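Local coordinates for protein alpha-galactosidase 1 (Saccharomyces cerevisiae, PDB 3LRM) that hydrolyses terminal, non-reducing alpha-D-galactose residues from alpha-D-galactosides, including galactose oligosaccharides, galactomannans and galactolipids, at residues G33-N38 with Y68-D73; G111-A116 with Y145-N150; G208-E213 with N263-V268. The protein carries 2 engineered substitutions. All coordinates share one frame; numbering follows the deposited sequence.

From the N terminus, contact 1 comes first: strand 32-35 pairs with strand 68-70, and helix 46-58 lies in the connection between them. Contact 2 closes the next loop but one along the parallel sheet, where strand 109-115 is joined through helix 131-140 to strand 145-149. Contact 3 spans the longest interval, bringing together the loops that follow strands 203-205 and 258-260. The three intervals run in series, with no nesting or crossing. Strands 68-70 and 109-115 are neighbours, so contacts 1 and 2 build one continuous wall of the barrel, while Asp-35 and Asn-38 pack against the 263-268 loop of contact 3. All three reach the bound galactose.

Contact 1. Residues G33-N38 with Y68-D73; sequences GWDNWN and YIILDD. With GLA (alpha-D-galactopyranose), chain K; FRU (beta-D-fructofuranose), chain B.
The carbonyl oxygen of Tyr-68 takes the backbone N-H of Trp-34, with N and O 2.7 Å apart, and the CA of Gly-33 also approaches it in a CA-H...O contact. One step on, Ile-70 N donates to Trp-34 O at 2.8 Å, so strands 33-35 and 68-70 run parallel in register, their axes only 7° apart. Trp-34 and Ile-69 share one face of the sheet: Ile-69 CG2 lies at the edge of the indole, near its plane, 4.1 Å from CE3, and helix 46-58 covers both. Asp-35 and Ile-70 share the other face.

At the C-terminal ends of the strands the contact turns polar. Asp-35 OD1 accepts from Trp-37 N at 2.8 Å, a capping bond at the turn into the following short helix. Its other oxygen, OD2, faces Asp-72 OD1 at 3.1 Å, with the two carboxylate planes turned 69° apart. Any repulsion is probably eased by Lys-147, which makes a salt bridge to Asp-72 and a long, weak ion pair to Asp-35. Asp-72 OD2 receives O4 of the galactose at 2.8 Å. Asp-73 OD2 takes a weak bond from O6; Thr-120 OG1 on OD1 and Ala-122 N on OD2 also hold this carboxylate.

Trp-37 has CG anti to its backbone N (chi1 -168°), which carries the indole beside the sugar. Galactose C6 sits over one face toward the rim, and O1 of the fructose meets the edge in plane, 3.3 Å from CZ2. Substrate-binding side chains at the C-terminal ends of parallel strands are typical of (beta/alpha)8-barrel enzymes, here a GH27 glycosidase.

Contact 2. Residues G111-A116 with Y145-N150; sequences GMYSSA and YLKYAN. Engineered in segment 145-150: Ala-149 (natural residue Asp). With GLA (alpha-D-galactopyranose), chain K.
Backbone bonds come first: Gly-111 to Ser-115 and Tyr-145 to Ala-149 pair as parallel strands, crossing at -22°, and five hydrogen bonds alternate between them. The shortest runs from Ala-149 N to Ser-114 O, 2.7 Å and nearly straight at 173°. The last, from Ala-116 N to Ala-149 O, arrives from above the carbonyl plane, 46° out of it, as the strands give way to loop.

Side-chain packing divides by face. Ser-114, Tyr-148 and Leu-146 share one side, where Ser-114 CB meets the edge of the Tyr-148 ring in plane and Leu-146 CD1 reaches the Met-112 carbonyl oxygen. Ala-116, just past the strand, packs its CB on Tyr-148 CE2 at 3.4 Å and sets its N over the face of that ring. On the other side Lys-147 CD lies at the edge of the Tyr-113 ring, 3.9 Å from CD2, and Ala-149 CB is 3.8 Å from Tyr-113 CZ.

Ligand bonds are made on the side of the sheet that carries Tyr-113 and Lys-147. Lys-147 is extended through all four torsions, which carries NZ far enough to donate to both O3 (2.9 Å) and O4 (2.8 Å) of the galactose. Tyr-113 OH comes near the ring oxygen O5. Ala-149 is engineered; the natural Asp is the nucleophile.

Strand 109-115, helix 131-140 and strand 145-149 form a beta-alpha-beta unit. Phe-138 of that helix packs on Met-112, Ser-114 and Leu-146, helix 160-176 adds Met-170 against Leu-146 and Tyr-148, and strands 68-70 and 182-185 continue the sheet beyond the pair.

Contact 3. Residues G208-E213 with N263-V268; sequences GDVTAE and NLEVGV. With GLA (alpha-D-galactopyranose), chain K.
Ala-212 and Glu-265 bring the two backbones closest, CA to CA 5.7 Å, where an inverse gamma turn centred on Ala-212 faces a type II beta turn from Glu-265 to Val-268. Both segments are irregular loops following strands of the (beta/alpha)8 barrel. The beta turn is closed by Val-268 N donating to Glu-265 O, and Gly-267 holds its third position with the positive phi (90°) that a type II turn calls for there.

Among the side chains, Val-210 and Glu-265 approach from opposite directions. Val-210 CG1 rests 3.6 Å from Glu-265 CG and also meets the carbonyl oxygen of Asn-263. The Glu-265 chain bends at its second torsion (chi2 -80°), which lays the carboxylate alongside the backbone from Val-210 to Ala-212. Ala-212 CB touches both Glu-265 OE1 and Val-268 O, each at 3.6 Å.

At the pocket end of 208-213, Asp-209, the proton donor, accepts O2 of the galactose on OD1 at 2.6 Å, and Arg-205 forms a salt bridge to the same OD1. No direct hydrogen bond joins the two loops; one water does, accepting from Ala-212 N at 3.0 Å and donating to Glu-265 OE1 at 3.2 Å.

Contact 1. Residues G33-N38 with Y68-D73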
loop_
_atom_site.group_PDB
_atom_site.type_symbol
_atom_site.label_atom_id
_atom_site.label_comp_id
_atom_site.label_asym_id
_atom_site.label_seq_id
_atom_site.Cartn_x
_atom_site.Cartn_y
_atom_site.Cartn_z
ATOM N N GLY A 33 26.302 18.048 16.779
ATOM C CA GLY A 33 26.219 18.059 18.232
ATOM C C GLY A 33 26.201 16.695 18.889
ATOM O O GLY A 33 26.857 15.760 18.419
ATOM N N TRP A 34 25.446 16.589 19.983
ATOM C CA TRP A 34 25.465 15.403 20.836
ATOM C C TRP A 34 24.114 15.163 21.518
ATOM O O TRP A 34 23.394 16.107 21.841
ATOM C CB TRP A 34 26.588 15.531 21.876
ATOM C CG TRP A 34 26.612 14.439 22.899
ATOM C CD1 TRP A 34 27.215 13.216 22.786
ATOM C CD2 TRP A 34 25.995 14.463 24.191
ATOM N NE1 TRP A 34 27.013 12.480 23.931
ATOM C CE2 TRP A 34 26.265 13.221 24.808
ATOM C CE3 TRP A 34 25.240 15.412 24.883
ATOM C CZ2 TRP A 34 25.810 12.907 26.086
ATOM C CZ3 TRP A 34 24.788 15.098 26.153
ATOM C CH2 TRP A 34 25.077 13.856 26.741
ATOM N N ASP A 35 23.795 13.889 21.737
ATOM C CA ASP A 35 22.563 13.475 22.396
ATOM C C ASP A 35 22.856 12.342 23.382
ATOM O O ASP A 35 23.636 11.439 23.088
ATOM C CB ASP A 35 21.539 13.031 21.345
ATOM C CG ASP A 35 20.162 12.811 21.921
ATOM O OD1 ASP A 35 19.998 11.894 22.749
ATOM O OD2 ASP A 35 19.232 13.548 21.529
ATOM N N ASN A 36 22.215 12.393 24.544
ATOM C CA ASN A 36 22.458 11.425 25.626
ATOM C C ASN A 36 21.775 10.051 25.481
ATOM O O ASN A 36 22.099 9.107 26.217
ATOM C CB ASN A 36 22.047 12.042 26.960
ATOM C CG ASN A 36 20.622 12.561 26.941
ATOM O OD1 ASN A 36 19.683 11.848 27.305
ATOM N ND2 ASN A 36 20.451 13.796 26.482
ATOM N N TRP A 37 20.837 9.941 24.541
ATOM C CA TRP A 37 20.003 8.741 24.420
ATOM C C TRP A 37 20.780 7.438 24.174
ATOM O O TRP A 37 20.704 6.515 24.994
ATOM C CB TRP A 37 18.906 8.919 23.356
ATOM C CG TRP A 37 17.886 7.824 23.416
ATOM C CD1 TRP A 37 17.657 6.851 22.472
ATOM C CD2 TRP A 37 16.975 7.560 24.493
ATOM N NE1 TRP A 37 16.649 6.010 22.895
ATOM C CE2 TRP A 37 16.214 6.423 24.128
ATOM C CE3 TRP A 37 16.719 8.182 25.724
ATOM C CZ2 TRP A 37 15.219 5.889 24.960
ATOM C CZ3 TRP A 37 15.726 7.651 26.552
ATOM C CH2 TRP A 37 14.990 6.516 26.164
ATOM N N ASN A 38 21.532 7.382 23.066
ATOM C CA ASN A 38 22.232 6.162 22.613
ATOM C C ASN A 38 23.004 5.387 23.674
ATOM O O ASN A 38 23.309 4.208 23.479
ATOM C CB ASN A 38 23.175 6.474 21.448
ATOM C CG ASN A 38 22.453 6.592 20.119
ATOM O OD1 ASN A 38 21.298 7.041 20.052
ATOM N ND2 ASN A 38 23.135 6.200 19.042
ATOM N N TYR A 68 25.531 21.635 19.317
ATOM C CA TYR A 68 24.251 21.337 19.949
ATOM C C TYR A 68 24.320 20.256 21.024
ATOM O O TYR A 68 24.621 19.096 20.750
ATOM C CB TYR A 68 23.205 20.973 18.900
ATOM C CG TYR A 68 22.724 22.141 18.072
ATOM C CD1 TYR A 68 21.724 22.987 18.546
ATOM C CD2 TYR A 68 23.257 22.395 16.813
ATOM C CE1 TYR A 68 21.269 24.052 17.784
ATOM C CE2 TYR A 68 22.808 23.461 16.044
ATOM C CZ TYR A 68 21.813 24.280 16.535
ATOM O OH TYR A 68 21.369 25.338 15.780
ATOM N N ILE A 69 24.046 20.662 22.256
ATOM C CA ILE A 69 23.914 19.729 23.362
ATOM C C ILE A 69 22.425 19.414 23.509
ATOM O O ILE A 69 21.629 20.255 23.935
ATOM C CB ILE A 69 24.531 20.297 24.674
ATOM C CG1 ILE A 69 26.012 20.668 24.466
ATOM C CG2 ILE A 69 24.334 19.325 25.846
ATOM C CD1 ILE A 69 26.930 19.499 24.100
ATOM N N ILE A 70 22.053 18.203 23.121
ATOM C CA ILE A 70 20.648 17.838 23.082
ATOM C C ILE A 70 20.278 16.919 24.237
ATOM O O ILE A 70 20.762 15.785 24.331
ATOM C CB ILE A 70 20.256 17.212 21.725
ATOM C CG1 ILE A 70 20.808 18.067 20.573
ATOM C CG2 ILE A 70 18.736 17.047 21.639
ATOM C CD1 ILE A 70 20.978 17.321 19.272
ATOM N N LEU A 71 19.431 17.442 25.119
ATOM C CA LEU A 71 18.850 16.667 26.203
ATOM C C LEU A 71 17.622 15.941 25.674
ATOM O O LEU A 71 16.731 16.554 25.085
ATOM C CB LEU A 71 18.473 17.566 27.384
ATOM C CG LEU A 71 17.742 16.910 28.557
ATOM C CD1 LEU A 71 18.642 15.952 29.323
ATOM C CD2 LEU A 71 17.200 17.974 29.473
ATOM N N ASP A 72 17.586 14.632 25.896
ATOM C CA ASP A 72 16.541 13.787 25.353
ATOM C C ASP A 72 15.360 13.599 26.321
ATOM O O ASP A 72 14.952 14.540 26.994
ATOM C CB ASP A 72 17.136 12.448 24.927
ATOM C CG ASP A 72 16.399 11.837 23.767
ATOM O OD1 ASP A 72 16.666 12.234 22.614
ATOM O OD2 ASP A 72 15.551 10.961 24.020
ATOM N N ASP A 73 14.815 12.388 26.372
ATOM C CA ASP A 73 13.616 12.092 27.158
ATOM C C ASP A 73 13.918 11.963 28.654
ATOM O O ASP A 73 15.077 11.983 29.069
ATOM C CB ASP A 73 12.959 10.802 26.639
ATOM C CG ASP A 73 11.450 10.789 26.821
ATOM O OD1 ASP A 73 10.924 11.642 27.556
ATOM O OD2 ASP A 73 10.785 9.923 26.222
HETATM C C1 GLA K . 12.063 8.050 20.158
HETATM C C2 GLA K . 13.190 8.616 19.298
HETATM C C3 GLA K . 14.545 8.301 19.947
HETATM C C4 GLA K . 14.579 8.770 21.406
HETATM C C5 GLA K . 13.353 8.237 22.162
HETATM C C6 GLA K . 13.291 8.702 23.615
HETATM O O2 GLA K . 13.102 8.068 17.978
HETATM O O3 GLA K . 15.617 8.897 19.205
HETATM O O4 GLA K . 14.614 10.203 21.442
HETATM O O5 GLA K . 12.158 8.623 21.472
HETATM O O6 GLA K . 12.589 7.748 24.418
HETATM C C1 FRU B . 13.462 2.186 23.840
HETATM C C2 FRU B . 12.089 2.875 23.917
HETATM C C3 FRU B . 12.191 4.151 24.772
HETATM C C4 FRU B . 11.380 3.900 26.028
HETATM C C5 FRU B . 10.970 2.439 25.948
HETATM C C6 FRU B . 9.505 2.260 26.337
HETATM O O1 FRU B . 14.502 3.059 23.440
HETATM O O2 FRU B . 11.620 3.058 22.577
HETATM O O3 FRU B . 11.743 5.325 24.130
HETATM O O4 FRU B . 12.185 4.123 27.164
HETATM O O5 FRU B . 11.226 1.998 24.625
HETATM O O6 FRU B . 8.743 1.643 25.318
#

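Contact 2. Residues G111-A116 with Y145-N150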
loop_
_atom_site.group_PDB
_atom_site.type_symbol
_atom_site.label_atom_id
_atom_site.label_comp_id
_atom_site.label_asym_id
_atom_site.label_seq_id
_atom_site.Cartn_x
_atom_site.Cartn_y
_atom_site.Cartn_z
ATOM N N GLY A 111 19.596 22.109 23.401
ATOM C CA GLY A 111 18.480 21.407 22.786
ATOM C C GLY A 111 17.687 20.542 23.741
ATOM O O GLY A 111 18.254 19.814 24.555
ATOM N N MET A 112 16.364 20.619 23.621
ATOM C CA MET A 112 15.459 19.839 24.460
ATOM C C MET A 112 14.525 18.950 23.652
ATOM O O MET A 112 14.462 19.040 22.421
ATOM C CB MET A 112 14.661 20.746 25.400
ATOM C CG MET A 112 15.502 21.387 26.497
ATOM S SD MET A 112 14.538 22.020 27.896
ATOM C CE MET A 112 14.145 20.493 28.736
ATOM N N TYR A 113 13.787 18.105 24.368
ATOM C CA TYR A 113 13.004 17.040 23.759
ATOM C C TYR A 113 11.533 17.144 24.141
ATOM O O TYR A 113 11.195 17.547 25.255
ATOM C CB TYR A 113 13.576 15.677 24.181
ATOM C CG TYR A 113 12.754 14.467 23.788
ATOM C CD1 TYR A 113 11.740 13.988 24.621
ATOM C CD2 TYR A 113 13.002 13.786 22.594
ATOM C CE1 TYR A 113 10.984 12.873 24.267
ATOM C CE2 TYR A 113 12.249 12.667 22.229
ATOM C CZ TYR A 113 11.243 12.218 23.069
ATOM O OH TYR A 113 10.499 11.109 22.719
ATOM N N SER A 114 10.671 16.781 23.194
ATOM C CA SER A 114 9.252 16.596 23.436
ATOM C C SER A 114 8.672 15.665 22.378
ATOM O O SER A 114 9.391 15.204 21.497
ATOM C CB SER A 114 8.519 17.927 23.422
ATOM O OG SER A 114 7.202 17.755 23.918
ATOM N N SER A 115 7.376 15.388 22.479
ATOM C CA SER A 115 6.684 14.521 21.533
ATOM C C SER A 115 5.372 15.152 21.093
ATOM O O SER A 115 4.634 15.707 21.905
ATOM C CB SER A 115 6.425 13.145 22.148
ATOM O OG SER A 115 5.731 12.300 21.244
ATOM N N ALA A 116 5.088 15.067 19.799
ATOM C CA ALA A 116 3.808 15.512 19.256
ATOM C C ALA A 116 2.724 14.483 19.598
ATOM O O ALA A 116 2.114 13.869 18.714
ATOM C CB ALA A 116 3.918 15.713 17.757
ATOM N N TYR A 145 17.007 24.593 20.223
ATOM C CA TYR A 145 16.840 23.387 19.419
ATOM C C TYR A 145 15.777 22.497 20.057
ATOM O O TYR A 145 15.818 22.238 21.264
ATOM C CB TYR A 145 18.187 22.646 19.347
ATOM C CG TYR A 145 18.264 21.395 18.490
ATOM C CD1 TYR A 145 17.769 20.171 18.949
ATOM C CD2 TYR A 145 18.888 21.422 17.244
ATOM C CE1 TYR A 145 17.862 19.013 18.167
ATOM C CE2 TYR A 145 18.990 20.276 16.458
ATOM C CZ TYR A 145 18.477 19.077 16.922
ATOM O OH TYR A 145 18.582 17.949 16.134
ATOM N N LEU A 146 14.825 22.035 19.248
ATOM C CA LEU A 146 13.807 21.102 19.730
ATOM C C LEU A 146 13.734 19.822 18.898
ATOM O O LEU A 146 13.460 19.863 17.694
ATOM C CB LEU A 146 12.428 21.778 19.810
ATOM C CG LEU A 146 11.254 20.901 20.270
ATOM C CD1 LEU A 146 11.382 20.557 21.748
ATOM C CD2 LEU A 146 9.916 21.561 19.987
ATOM N N LYS A 147 13.998 18.692 19.553
ATOM C CA LYS A 147 13.753 17.383 18.962
ATOM C C LYS A 147 12.319 16.982 19.307
ATOM O O LYS A 147 11.976 16.836 20.484
ATOM C CB LYS A 147 14.757 16.356 19.487
ATOM C CG LYS A 147 14.526 14.937 18.986
ATOM C CD LYS A 147 15.517 13.986 19.611
ATOM C CE LYS A 147 15.239 12.554 19.210
ATOM N NZ LYS A 147 16.291 11.636 19.742
ATOM N N TYR A 148 11.490 16.809 18.281
ATOM C CA TYR A 148 10.045 16.668 18.478
ATOM C C TYR A 148 9.517 15.317 17.961
ATOM O O TYR A 148 9.345 15.127 16.751
ATOM C CB TYR A 148 9.329 17.858 17.826
ATOM C CG TYR A 148 7.948 18.142 18.356
ATOM C CD1 TYR A 148 7.687 18.150 19.723
ATOM C CD2 TYR A 148 6.901 18.421 17.488
ATOM C CE1 TYR A 148 6.416 18.416 20.205
ATOM C CE2 TYR A 148 5.633 18.686 17.955
ATOM C CZ TYR A 148 5.394 18.691 19.311
ATOM O OH TYR A 148 4.122 18.956 19.772
ATOM N N ALA A 149 9.257 14.400 18.897
ATOM C CA ALA A 149 9.004 12.984 18.607
ATOM C C ALA A 149 7.575 12.673 18.178
ATOM O O ALA A 149 6.767 13.580 18.013
ATOM C CB ALA A 149 9.405 12.126 19.789
ATOM N N ASN A 150 7.276 11.383 18.010
ATOM C CA ASN A 150 6.022 10.928 17.411
ATOM C C ASN A 150 5.242 9.903 18.239
ATOM O O ASN A 150 4.341 9.241 17.718
ATOM C CB ASN A 150 6.298 10.351 16.017
ATOM C CG ASN A 150 5.044 10.226 15.170
ATOM O OD1 ASN A 150 4.137 11.051 15.262
ATOM N ND2 ASN A 150 4.992 9.192 14.338
HETATM C C1 GLA K . 12.063 8.050 20.158
HETATM C C2 GLA K . 13.190 8.616 19.298
HETATM C C3 GLA K . 14.545 8.301 19.947
HETATM C C4 GLA K . 14.579 8.770 21.406
HETATM C C5 GLA K . 13.353 8.237 22.162
HETATM C C6 GLA K . 13.291 8.702 23.615
HETATM O O2 GLA K . 13.102 8.068 17.978
HETATM O O3 GLA K . 15.617 8.897 19.205
HETATM O O4 GLA K . 14.614 10.203 21.442
HETATM O O5 GLA K . 12.158 8.623 21.472
HETATM O O6 GLA K . 12.589 7.748 24.418
#

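Contact 3. Residues G208-E213 with N263-V268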
loop_
_atom_site.group_PDB
_atom_site.type_symbol
_atom_site.label_atom_id
_atom_site.label_comp_id
_atom_site.label_asym_id
_atom_site.label_seq_id
_atom_site.Cartn_x
_atom_site.Cartn_y
_atom_site.Cartn_z
ATOM N N GLY A 208 12.977 4.686 11.407
ATOM C CA GLY A 208 13.032 4.279 12.803
ATOM C C GLY A 208 14.458 4.308 13.320
ATOM O O GLY A 208 15.408 4.406 12.544
ATOM N N ASP A 209 14.601 4.210 14.635
ATOM C CA ASP A 209 15.888 4.379 15.302
ATOM C C ASP A 209 16.990 3.472 14.786
ATOM O O ASP A 209 16.768 2.299 14.503
ATOM C CB ASP A 209 15.746 4.178 16.809
ATOM C CG ASP A 209 14.779 5.159 17.451
ATOM O OD1 ASP A 209 14.158 5.978 16.738
ATOM O OD2 ASP A 209 14.636 5.097 18.688
ATOM N N VAL A 210 18.188 4.035 14.683
ATOM C CA VAL A 210 19.380 3.282 14.310
ATOM C C VAL A 210 19.872 2.449 15.498
ATOM O O VAL A 210 19.515 2.717 16.651
ATOM C CB VAL A 210 20.502 4.231 13.772
ATOM C CG1 VAL A 210 21.094 5.094 14.895
ATOM C CG2 VAL A 210 21.580 3.450 13.025
ATOM N N THR A 211 20.665 1.429 15.202
ATOM C CA THR A 211 21.297 0.617 16.223
ATOM C C THR A 211 22.737 0.342 15.797
ATOM O O THR A 211 23.089 0.543 14.632
ATOM C CB THR A 211 20.523 -0.695 16.457
ATOM O OG1 THR A 211 21.107 -1.401 17.555
ATOM C CG2 THR A 211 20.529 -1.581 15.210
ATOM N N ALA A 212 23.566 -0.110 16.733
ATOM C CA ALA A 212 24.958 -0.418 16.425
ATOM C C ALA A 212 25.107 -1.730 15.644
ATOM O O ALA A 212 25.862 -2.613 16.026
ATOM C CB ALA A 212 25.802 -0.425 17.699
ATOM N N GLU A 213 24.366 -1.841 14.547
ATOM C CA GLU A 213 24.482 -2.957 13.605
ATOM C C GLU A 213 24.626 -2.391 12.197
ATOM O O GLU A 213 23.906 -1.473 11.810
ATOM C CB GLU A 213 23.252 -3.868 13.668
ATOM C CG GLU A 213 23.031 -4.574 15.008
ATOM C CD GLU A 213 24.004 -5.714 15.261
ATOM O OE1 GLU A 213 24.479 -6.329 14.283
ATOM O OE2 GLU A 213 24.279 -5.995 16.448
ATOM N N ASN A 263 20.995 9.681 15.109
ATOM C CA ASN A 263 22.285 9.927 15.745
ATOM C C ASN A 263 23.346 8.921 15.330
ATOM O O ASN A 263 23.042 7.777 15.014
ATOM C CB ASN A 263 22.146 9.930 17.271
ATOM C CG ASN A 263 21.072 10.894 17.774
ATOM O OD1 ASN A 263 20.658 11.824 17.068
ATOM N ND2 ASN A 263 20.619 10.675 19.008
ATOM N N LEU A 264 24.595 9.358 15.333
ATOM C CA LEU A 264 25.705 8.502 14.942
ATOM C C LEU A 264 25.960 7.421 15.986
ATOM O O LEU A 264 25.863 7.670 17.191
ATOM C CB LEU A 264 26.960 9.346 14.678
ATOM C CG LEU A 264 26.904 10.209 13.407
ATOM C CD1 LEU A 264 27.848 11.386 13.498
ATOM C CD2 LEU A 264 27.203 9.382 12.164
ATOM N N GLU A 265 26.258 6.219 15.507
ATOM C CA GLU A 265 26.517 5.070 16.372
ATOM C C GLU A 265 28.018 4.809 16.525
ATOM O O GLU A 265 28.425 3.784 17.070
ATOM C CB GLU A 265 25.806 3.824 15.837
ATOM C CG GLU A 265 24.287 3.849 15.975
ATOM C CD GLU A 265 23.797 3.496 17.382
ATOM O OE1 GLU A 265 24.581 2.925 18.172
ATOM O OE2 GLU A 265 22.620 3.780 17.699
ATOM N N VAL A 266 28.828 5.744 16.037
ATOM C CA VAL A 266 30.276 5.685 16.172
ATOM C C VAL A 266 30.627 5.809 17.652
ATOM O O VAL A 266 30.232 6.769 18.309
ATOM C CB VAL A 266 30.970 6.819 15.357
ATOM C CG1 VAL A 266 32.478 6.857 15.626
ATOM C CG2 VAL A 266 30.689 6.666 13.869
ATOM N N GLY A 267 31.353 4.830 18.177
ATOM C CA GLY A 267 31.690 4.818 19.601
ATOM C C GLY A 267 30.682 4.094 20.485
ATOM O O GLY A 267 30.928 3.898 21.682
ATOM N N VAL A 268 29.553 3.704 19.897
ATOM C CA VAL A 268 28.522 2.939 20.588
ATOM C C VAL A 268 28.557 1.496 20.098
ATOM O O VAL A 268 28.761 1.247 18.911
ATOM C CB VAL A 268 27.103 3.520 20.342
ATOM C CG1 VAL A 268 26.096 2.903 21.294
ATOM C CG2 VAL A 268 27.098 5.031 20.503
HETATM C C1 GLA K . 12.063 8.050 20.158
HETATM C C2 GLA K . 13.190 8.616 19.298
HETATM C C3 GLA K . 14.545 8.301 19.947
HETATM C C4 GLA K . 14.579 8.770 21.406
HETATM C C5 GLA K . 13.353 8.237 22.162
HETATM C C6 GLA K . 13.291 8.702 23.615
HETATM O O2 GLA K . 13.102 8.068 17.978
HETATM O O3 GLA K . 15.617 8.897 19.205
HETATM O O4 GLA K . 14.614 10.203 21.442
HETATM O O5 GLA K . 12.158 8.623 21.472
HETATM O O6 GLA K . 12.589 7.748 24.418
HETATM O O HOH W 1 23.219 0.378 19.638
#